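Local coordinates for protein agmatinase (Burkholderia thailandensis, PDB 4DZ4) that probably hydrolyses agmatine to putrescine and urea as a manganese-dependent enzyme of the arginase family, with two manganese ions in each subunit, at residues B[137-142]-B[181-186]; B[167-172]-B[202-207]. All blocks are in the same frame, centred on the assembly; numbering follows the deposited sequence.

Contact 1 (B[137-142]-B[181-186]). With MN (manganese (II) ion), chain P.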
loop_
_atom_site.group_PDB
_atom_site.type_symbol
_atom_site.label_atom_id
_atom_site.label_comp_id
_atom_site.label_asym_id
_atom_site.label_seq_id
_atom_site.Cartn_x
_atom_site.Cartn_y
_atom_site.Cartn_z
ATOM N N GLY B 137 -1.754 19.628 -8.819
ATOM C CA GLY B 137 -0.765 20.703 -8.805
ATOM C C GLY B 137 -0.651 21.336 -7.419
ATOM O O GLY B 137 -1.611 21.380 -6.626
ATOM N N ASP B 138 0.538 21.839 -7.134
ATOM C CA ASP B 138 0.771 22.480 -5.836
ATOM C C ASP B 138 0.193 23.896 -5.784
ATOM O O ASP B 138 -0.228 24.459 -6.808
ATOM C CB ASP B 138 2.250 22.367 -5.397
ATOM C CG ASP B 138 3.189 23.355 -6.138
ATOM O OD1 ASP B 138 2.841 24.557 -6.262
ATOM O OD2 ASP B 138 4.314 22.926 -6.531
ATOM N N HIS B 139 0.103 24.440 -4.579
ATOM C CA HIS B 139 -0.631 25.703 -4.392
ATOM C C HIS B 139 -0.036 26.901 -5.093
ATOM O O HIS B 139 -0.721 27.920 -5.283
ATOM C CB HIS B 139 -0.822 25.995 -2.901
ATOM C CG HIS B 139 -2.195 26.564 -2.573
ATOM N ND1 HIS B 139 -2.750 26.460 -1.347
ATOM C CD2 HIS B 139 -3.115 27.243 -3.367
ATOM C CE1 HIS B 139 -3.964 27.026 -1.359
ATOM N NE2 HIS B 139 -4.196 27.510 -2.598
ATOM N N TYR B 140 1.242 26.818 -5.474
ATOM C CA TYR B 140 1.861 27.947 -6.171
ATOM C C TYR B 140 1.024 28.356 -7.390
ATOM O O TYR B 140 0.967 29.548 -7.741
ATOM C CB TYR B 140 3.290 27.620 -6.616
ATOM C CG TYR B 140 3.876 28.760 -7.420
ATOM C CD1 TYR B 140 4.467 29.844 -6.785
ATOM C CD2 TYR B 140 3.787 28.766 -8.824
ATOM C CE1 TYR B 140 4.975 30.912 -7.521
ATOM C CE2 TYR B 140 4.279 29.829 -9.569
ATOM C CZ TYR B 140 4.888 30.890 -8.904
ATOM O OH TYR B 140 5.393 31.959 -9.626
ATOM N N ILE B 141 0.373 27.380 -8.036
ATOM C CA ILE B 141 -0.359 27.700 -9.291
ATOM C C ILE B 141 -1.383 28.821 -9.114
ATOM O O ILE B 141 -1.693 29.554 -10.070
ATOM C CB ILE B 141 -1.022 26.453 -9.940
ATOM C CG1 ILE B 141 -2.262 25.979 -9.141
ATOM C CG2 ILE B 141 0.034 25.339 -10.151
ATOM C CD1 ILE B 141 -3.074 24.871 -9.821
ATOM N N THR B 142 -1.917 28.966 -7.902
ATOM C CA THR B 142 -2.963 29.955 -7.674
ATOM C C THR B 142 -2.489 31.413 -7.856
ATOM O O THR B 142 -3.281 32.296 -8.241
ATOM C CB THR B 142 -3.599 29.746 -6.304
ATOM O OG1 THR B 142 -4.055 28.388 -6.212
ATOM C CG2 THR B 142 -4.807 30.707 -6.107
ATOM N N THR B 181 4.500 30.761 -0.037
ATOM C CA THR B 181 4.720 32.221 0.065
ATOM C C THR B 181 4.029 32.993 -1.063
ATOM O O THR B 181 4.146 34.231 -1.130
ATOM C CB THR B 181 6.213 32.594 0.084
ATOM O OG1 THR B 181 6.803 32.246 -1.173
ATOM C CG2 THR B 181 6.975 31.840 1.197
ATOM N N MET B 182 3.319 32.290 -1.938
ATOM C CA MET B 182 2.723 32.980 -3.109
ATOM C C MET B 182 1.549 33.914 -2.767
ATOM O O MET B 182 1.261 34.858 -3.527
ATOM C CB MET B 182 2.382 32.012 -4.253
ATOM C CG MET B 182 1.102 31.182 -4.093
ATOM S SD MET B 182 1.412 29.920 -2.862
ATOM C CE MET B 182 -0.296 29.561 -2.410
ATOM N N PHE B 183 0.899 33.700 -1.622
ATOM C CA PHE B 183 -0.145 34.671 -1.219
ATOM C C PHE B 183 0.395 35.886 -0.483
ATOM O O PHE B 183 -0.292 36.911 -0.421
ATOM C CB PHE B 183 -1.342 34.036 -0.462
ATOM C CG PHE B 183 -2.111 32.999 -1.276
ATOM C CD1 PHE B 183 -2.158 33.062 -2.672
ATOM C CD2 PHE B 183 -2.812 31.986 -0.646
ATOM C CE1 PHE B 183 -2.855 32.121 -3.425
ATOM C CE2 PHE B 183 -3.509 31.035 -1.392
ATOM C CZ PHE B 183 -3.534 31.090 -2.781
ATOM N N TYR B 184 1.593 35.773 0.091
ATOM C CA TYR B 184 2.327 36.968 0.487
ATOM C C TYR B 184 2.540 37.837 -0.756
ATOM O O TYR B 184 2.287 39.042 -0.726
ATOM C CB TYR B 184 3.668 36.589 1.125
ATOM C CG TYR B 184 4.577 37.748 1.498
ATOM C CD1 TYR B 184 4.425 38.438 2.718
ATOM C CD2 TYR B 184 5.622 38.143 0.638
ATOM C CE1 TYR B 184 5.294 39.476 3.050
ATOM C CE2 TYR B 184 6.464 39.194 0.958
ATOM C CZ TYR B 184 6.296 39.856 2.160
ATOM O OH TYR B 184 7.165 40.865 2.479
ATOM N N LYS B 185 3.013 37.216 -1.844
ATOM C CA LYS B 185 3.254 37.985 -3.074
ATOM C C LYS B 185 1.947 38.554 -3.620
ATOM O O LYS B 185 1.910 39.708 -4.037
ATOM C CB LYS B 185 3.969 37.102 -4.112
ATOM C CG LYS B 185 5.304 36.572 -3.571
ATOM C CD LYS B 185 5.953 35.617 -4.571
ATOM C CE LYS B 185 7.191 34.961 -3.961
ATOM N NZ LYS B 185 7.745 33.996 -4.975
ATOM N N ALA B 186 0.878 37.760 -3.600
ATOM C CA ALA B 186 -0.444 38.199 -4.077
ATOM C C ALA B 186 -0.937 39.428 -3.283
ATOM O O ALA B 186 -1.457 40.368 -3.864
ATOM C CB ALA B 186 -1.464 37.069 -3.997
HETATM MN MN MN P . -1.617 25.945 0.452
HETATM O O HOH W 1 -0.531 25.076 1.814
#

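Contact 2 (B[167-172]-B[202-207]). With MN (manganese (II) ion), chain P; EDO (1,2-ethanediol), chain R.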
loop_
_atom_site.group_PDB
_atom_site.type_symbol
_atom_site.label_atom_id
_atom_site.label_comp_id
_atom_site.label_asym_id
_atom_site.label_seq_id
_atom_site.Cartn_x
_atom_site.Cartn_y
_atom_site.Cartn_z
ATOM N N ASP B 167 -0.096 30.300 3.633
ATOM C CA ASP B 167 0.717 30.570 2.434
ATOM C C ASP B 167 1.053 32.052 2.255
ATOM O O ASP B 167 1.252 32.534 1.127
ATOM C CB ASP B 167 0.056 29.951 1.194
ATOM C CG ASP B 167 -0.128 28.425 1.348
ATOM O OD1 ASP B 167 0.634 27.824 2.154
ATOM O OD2 ASP B 167 -1.009 27.844 0.685
ATOM N N THR B 168 1.132 32.769 3.376
ATOM C CA THR B 168 1.481 34.184 3.389
ATOM C C THR B 168 2.773 34.471 4.181
ATOM O O THR B 168 3.025 35.603 4.562
ATOM C CB THR B 168 0.312 35.035 3.972
ATOM O OG1 THR B 168 -0.078 34.487 5.247
ATOM C CG2 THR B 168 -0.887 35.038 3.039
ATOM N N TRP B 169 3.611 33.447 4.407
ATOM C CA TRP B 169 4.918 33.644 5.032
ATOM C C TRP B 169 5.762 34.532 4.146
ATOM O O TRP B 169 5.718 34.395 2.918
ATOM C CB TRP B 169 5.594 32.296 5.291
ATOM C CG TRP B 169 4.874 31.539 6.388
ATOM C CD1 TRP B 169 4.912 31.791 7.771
ATOM C CD2 TRP B 169 3.936 30.435 6.230
ATOM N NE1 TRP B 169 4.092 30.912 8.443
ATOM C CE2 TRP B 169 3.480 30.077 7.587
ATOM C CE3 TRP B 169 3.464 29.710 5.145
ATOM C CZ2 TRP B 169 2.561 29.044 7.812
ATOM C CZ3 TRP B 169 2.549 28.657 5.376
ATOM C CH2 TRP B 169 2.120 28.333 6.682
ATOM N N ALA B 170 6.514 35.439 4.757
ATOM C CA ALA B 170 7.262 36.443 3.996
ATOM C C ALA B 170 8.350 35.801 3.126
ATOM O O ALA B 170 9.008 34.824 3.522
ATOM C CB ALA B 170 7.852 37.495 4.929
ATOM N N ASP B 171 8.519 36.342 1.925
ATOM C CA ASP B 171 9.519 35.839 0.998
ATOM C C ASP B 171 10.061 37.061 0.257
ATOM O O ASP B 171 9.335 37.677 -0.504
ATOM C CB ASP B 171 8.860 34.885 0.008
ATOM C CG ASP B 171 9.869 34.096 -0.838
ATOM O OD1 ASP B 171 11.011 34.573 -0.993
ATOM O OD2 ASP B 171 9.492 33.010 -1.348
ATOM N N ASP B 172 11.322 37.382 0.458
ATOM C CA ASP B 172 11.839 38.610 -0.160
ATOM C C ASP B 172 12.319 38.390 -1.592
ATOM O O ASP B 172 12.903 39.302 -2.182
ATOM C CB ASP B 172 12.925 39.247 0.711
ATOM N N ILE B 202 -7.297 26.882 8.844
ATOM C CA ILE B 202 -5.912 27.207 9.243
ATOM C C ILE B 202 -5.518 26.537 10.553
ATOM O O ILE B 202 -6.272 26.531 11.519
ATOM C CB ILE B 202 -5.671 28.733 9.336
ATOM C CG1 ILE B 202 -5.916 29.411 7.967
ATOM C CG2 ILE B 202 -4.253 29.010 9.891
ATOM C CD1 ILE B 202 -4.913 29.005 6.864
ATOM N N ARG B 203 -4.325 25.962 10.581
ATOM C CA ARG B 203 -3.826 25.351 11.810
ATOM C C ARG B 203 -2.300 25.307 11.792
ATOM O O ARG B 203 -1.674 24.393 12.373
ATOM C CB ARG B 203 -4.450 23.970 12.036
ATOM C CG ARG B 203 -4.381 23.016 10.859
ATOM C CD ARG B 203 -5.250 21.794 11.150
ATOM N NE ARG B 203 -5.162 20.736 10.120
ATOM C CZ ARG B 203 -5.796 20.716 8.943
ATOM N NH1 ARG B 203 -5.655 19.646 8.153
ATOM N NH2 ARG B 203 -6.585 21.718 8.545
ATOM N N THR B 204 -1.703 26.357 11.203
ATOM C CA THR B 204 -0.262 26.564 11.274
ATOM C C THR B 204 -0.002 28.043 11.496
ATOM O O THR B 204 -0.875 28.883 11.206
ATOM C CB THR B 204 0.490 26.103 10.006
ATOM O OG1 THR B 204 -0.160 26.593 8.827
ATOM C CG2 THR B 204 0.561 24.558 9.963
ATOM N N TRP B 205 1.176 28.338 12.028
ATOM C CA TRP B 205 1.457 29.663 12.578
ATOM C C TRP B 205 2.198 30.578 11.642
ATOM O O TRP B 205 3.203 30.184 11.052
ATOM C CB TRP B 205 2.275 29.551 13.872
ATOM C CG TRP B 205 2.488 30.911 14.491
ATOM C CD1 TRP B 205 3.611 31.719 14.398
ATOM C CD2 TRP B 205 1.512 31.691 15.226
ATOM N NE1 TRP B 205 3.420 32.903 15.065
ATOM C CE2 TRP B 205 2.176 32.956 15.575
ATOM C CE3 TRP B 205 0.198 31.462 15.653
ATOM C CZ2 TRP B 205 1.536 33.951 16.306
ATOM C CZ3 TRP B 205 -0.434 32.480 16.393
ATOM C CH2 TRP B 205 0.225 33.683 16.718
ATOM N N ASN B 206 1.741 31.830 11.577
ATOM C CA ASN B 206 2.493 32.909 10.910
ATOM C C ASN B 206 2.517 34.108 11.847
ATOM O O ASN B 206 1.498 34.444 12.460
ATOM C CB ASN B 206 1.782 33.272 9.595
ATOM C CG ASN B 206 2.579 34.218 8.695
ATOM O OD1 ASN B 206 3.592 34.816 9.073
ATOM N ND2 ASN B 206 2.072 34.382 7.474
ATOM N N ASP B 207 3.687 34.726 11.989
ATOM C CA ASP B 207 3.831 35.955 12.783
ATOM C C ASP B 207 3.028 37.122 12.167
ATOM O O ASP B 207 2.720 38.110 12.844
ATOM C CB ASP B 207 5.306 36.365 12.908
ATOM C CG ASP B 207 6.096 35.480 13.871
ATOM O OD1 ASP B 207 5.502 34.871 14.804
ATOM O OD2 ASP B 207 7.335 35.422 13.702
HETATM MN MN MN P . -1.617 25.945 0.452
HETATM C C1 EDO R . 6.737 32.419 12.010
HETATM O O1 EDO R . 5.910 33.061 10.994
HETATM C C2 EDO R . 7.039 30.938 11.729
HETATM O O2 EDO R . 6.017 30.056 12.247
HETATM O O HOH W 1 -0.531 25.076 1.814
HETATM O O HOH W 2 5.865 35.709 7.622
#

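Contact 1 (B[137-142]-B[181-186])
Met182 lays its terminal methyl over one face of the His139 imidazole, a CH-pi contact in which CE stands 3.9 Å from the ring centroid and 29° off the normal. The chain gets there by a fold: CG sits between the backbone N and the carbonyl carbon (chi1 78°), and a second bend at chi2 turns the thioether toward the histidine. CE also lies over the centre of one face of the Phe183 ring, so the methyl fills the corner between two rings that stand nearly at right angles. Phe183 meets the same imidazole edge-on in a T-shaped pair, with centroids 5.1 Å apart and planes at 80°; its CZ is 3.6 Å from His139 NE2. At the rim of the phenyl ring, near its plane, the methyl CG2 of Thr142 packs 3.6 Å from Phe183 CZ. Farther along, Tyr140 CD1 touches Met182 CB at 3.9 Å. On the 137-142 side, Asp138 OD1 accepts from Tyr140 N at 2.9 Å in an Asx turn that leads into the 3-10 segment carrying the histidine.

His139 ND1 binds manganese at 2.2 Å, while NE2 is hydrogen-bonded to Thr244 OG1. Metal and threonine fix the rotation of the imidazole: the first-shell ligand is held by carbon over one face and by a threonine hydroxyl at its outer nitrogen.

Contact 2 (B[167-172]-B[202-207])
A single backbone carbonyl, Trp205 O, accepts from the indole of Trp169 and also from a bound 1,2-ethanediol, probably a guest from the crystallisation liquor. Trp169 NE1 donates to Trp205 O at 2.9 Å; the oxygen lies in the indole plane, whereas the donor is tilted 26° from the carbonyl plane. Over one face of that indole runs the side chain of Asn206, passing in the opposite direction with ring and amide planes 28° apart, and its CG is 3.5 Å from Trp169 CD1. With CG anti to the backbone N (chi1 -171°), the amide reaches Thr168, where Asn206 ND2 makes two weak bonds, to the carbonyl O at 3.3 Å and to the hydroxyl OG1 at 3.1 Å. OD1 accepts from Asp208 N and from water 2, which in turn accepts from Ala170 N, so both ends of the amide are engaged.

The far edge of the indole meets Thr204, whose OG1 is 3.6 Å from Trp169 CH2 and hydrogen-bonded to Ala164 O. Leu83 of the second subunit packs against both Trp169 and Thr204, placing this contact at a subunit interface. At the start of 167-172, Asp167 OD2 binds manganese at 2.0 Å, and OD1 takes a hydrogen bond from the metal-bound water 1. Two loops that follow neighbouring parallel strands, 158-162 and 198-202, are joined here beside the metal site, an arrangement characteristic of the arginase fold, whose binuclear manganese centre sits at the C-terminal ends of the parallel strands and in the loops that follow them.

The centres of contacts 1 and 2 lie about 12 Å apart, and their segments alternate along the chain: 137-142, 167-172, 181-186, 202-207. Three of them follow strands 131-136, 158-162 and 198-202 of one parallel sheet, while 181-186 opens helix 182-188. That helix start ties the contacts together, since Phe183 N probably donates to Asp167 O at 3.0 Å and Thr181 OG1 is probably hydrogen-bonded to Asp171 OD2. Both contacts supply a ligand to the same manganese and share water 1; Asp163 and Asp246 also bind this ion. The site is therefore bordered by the buried packing of contact 1 and by contact 2, which extends to the second subunit.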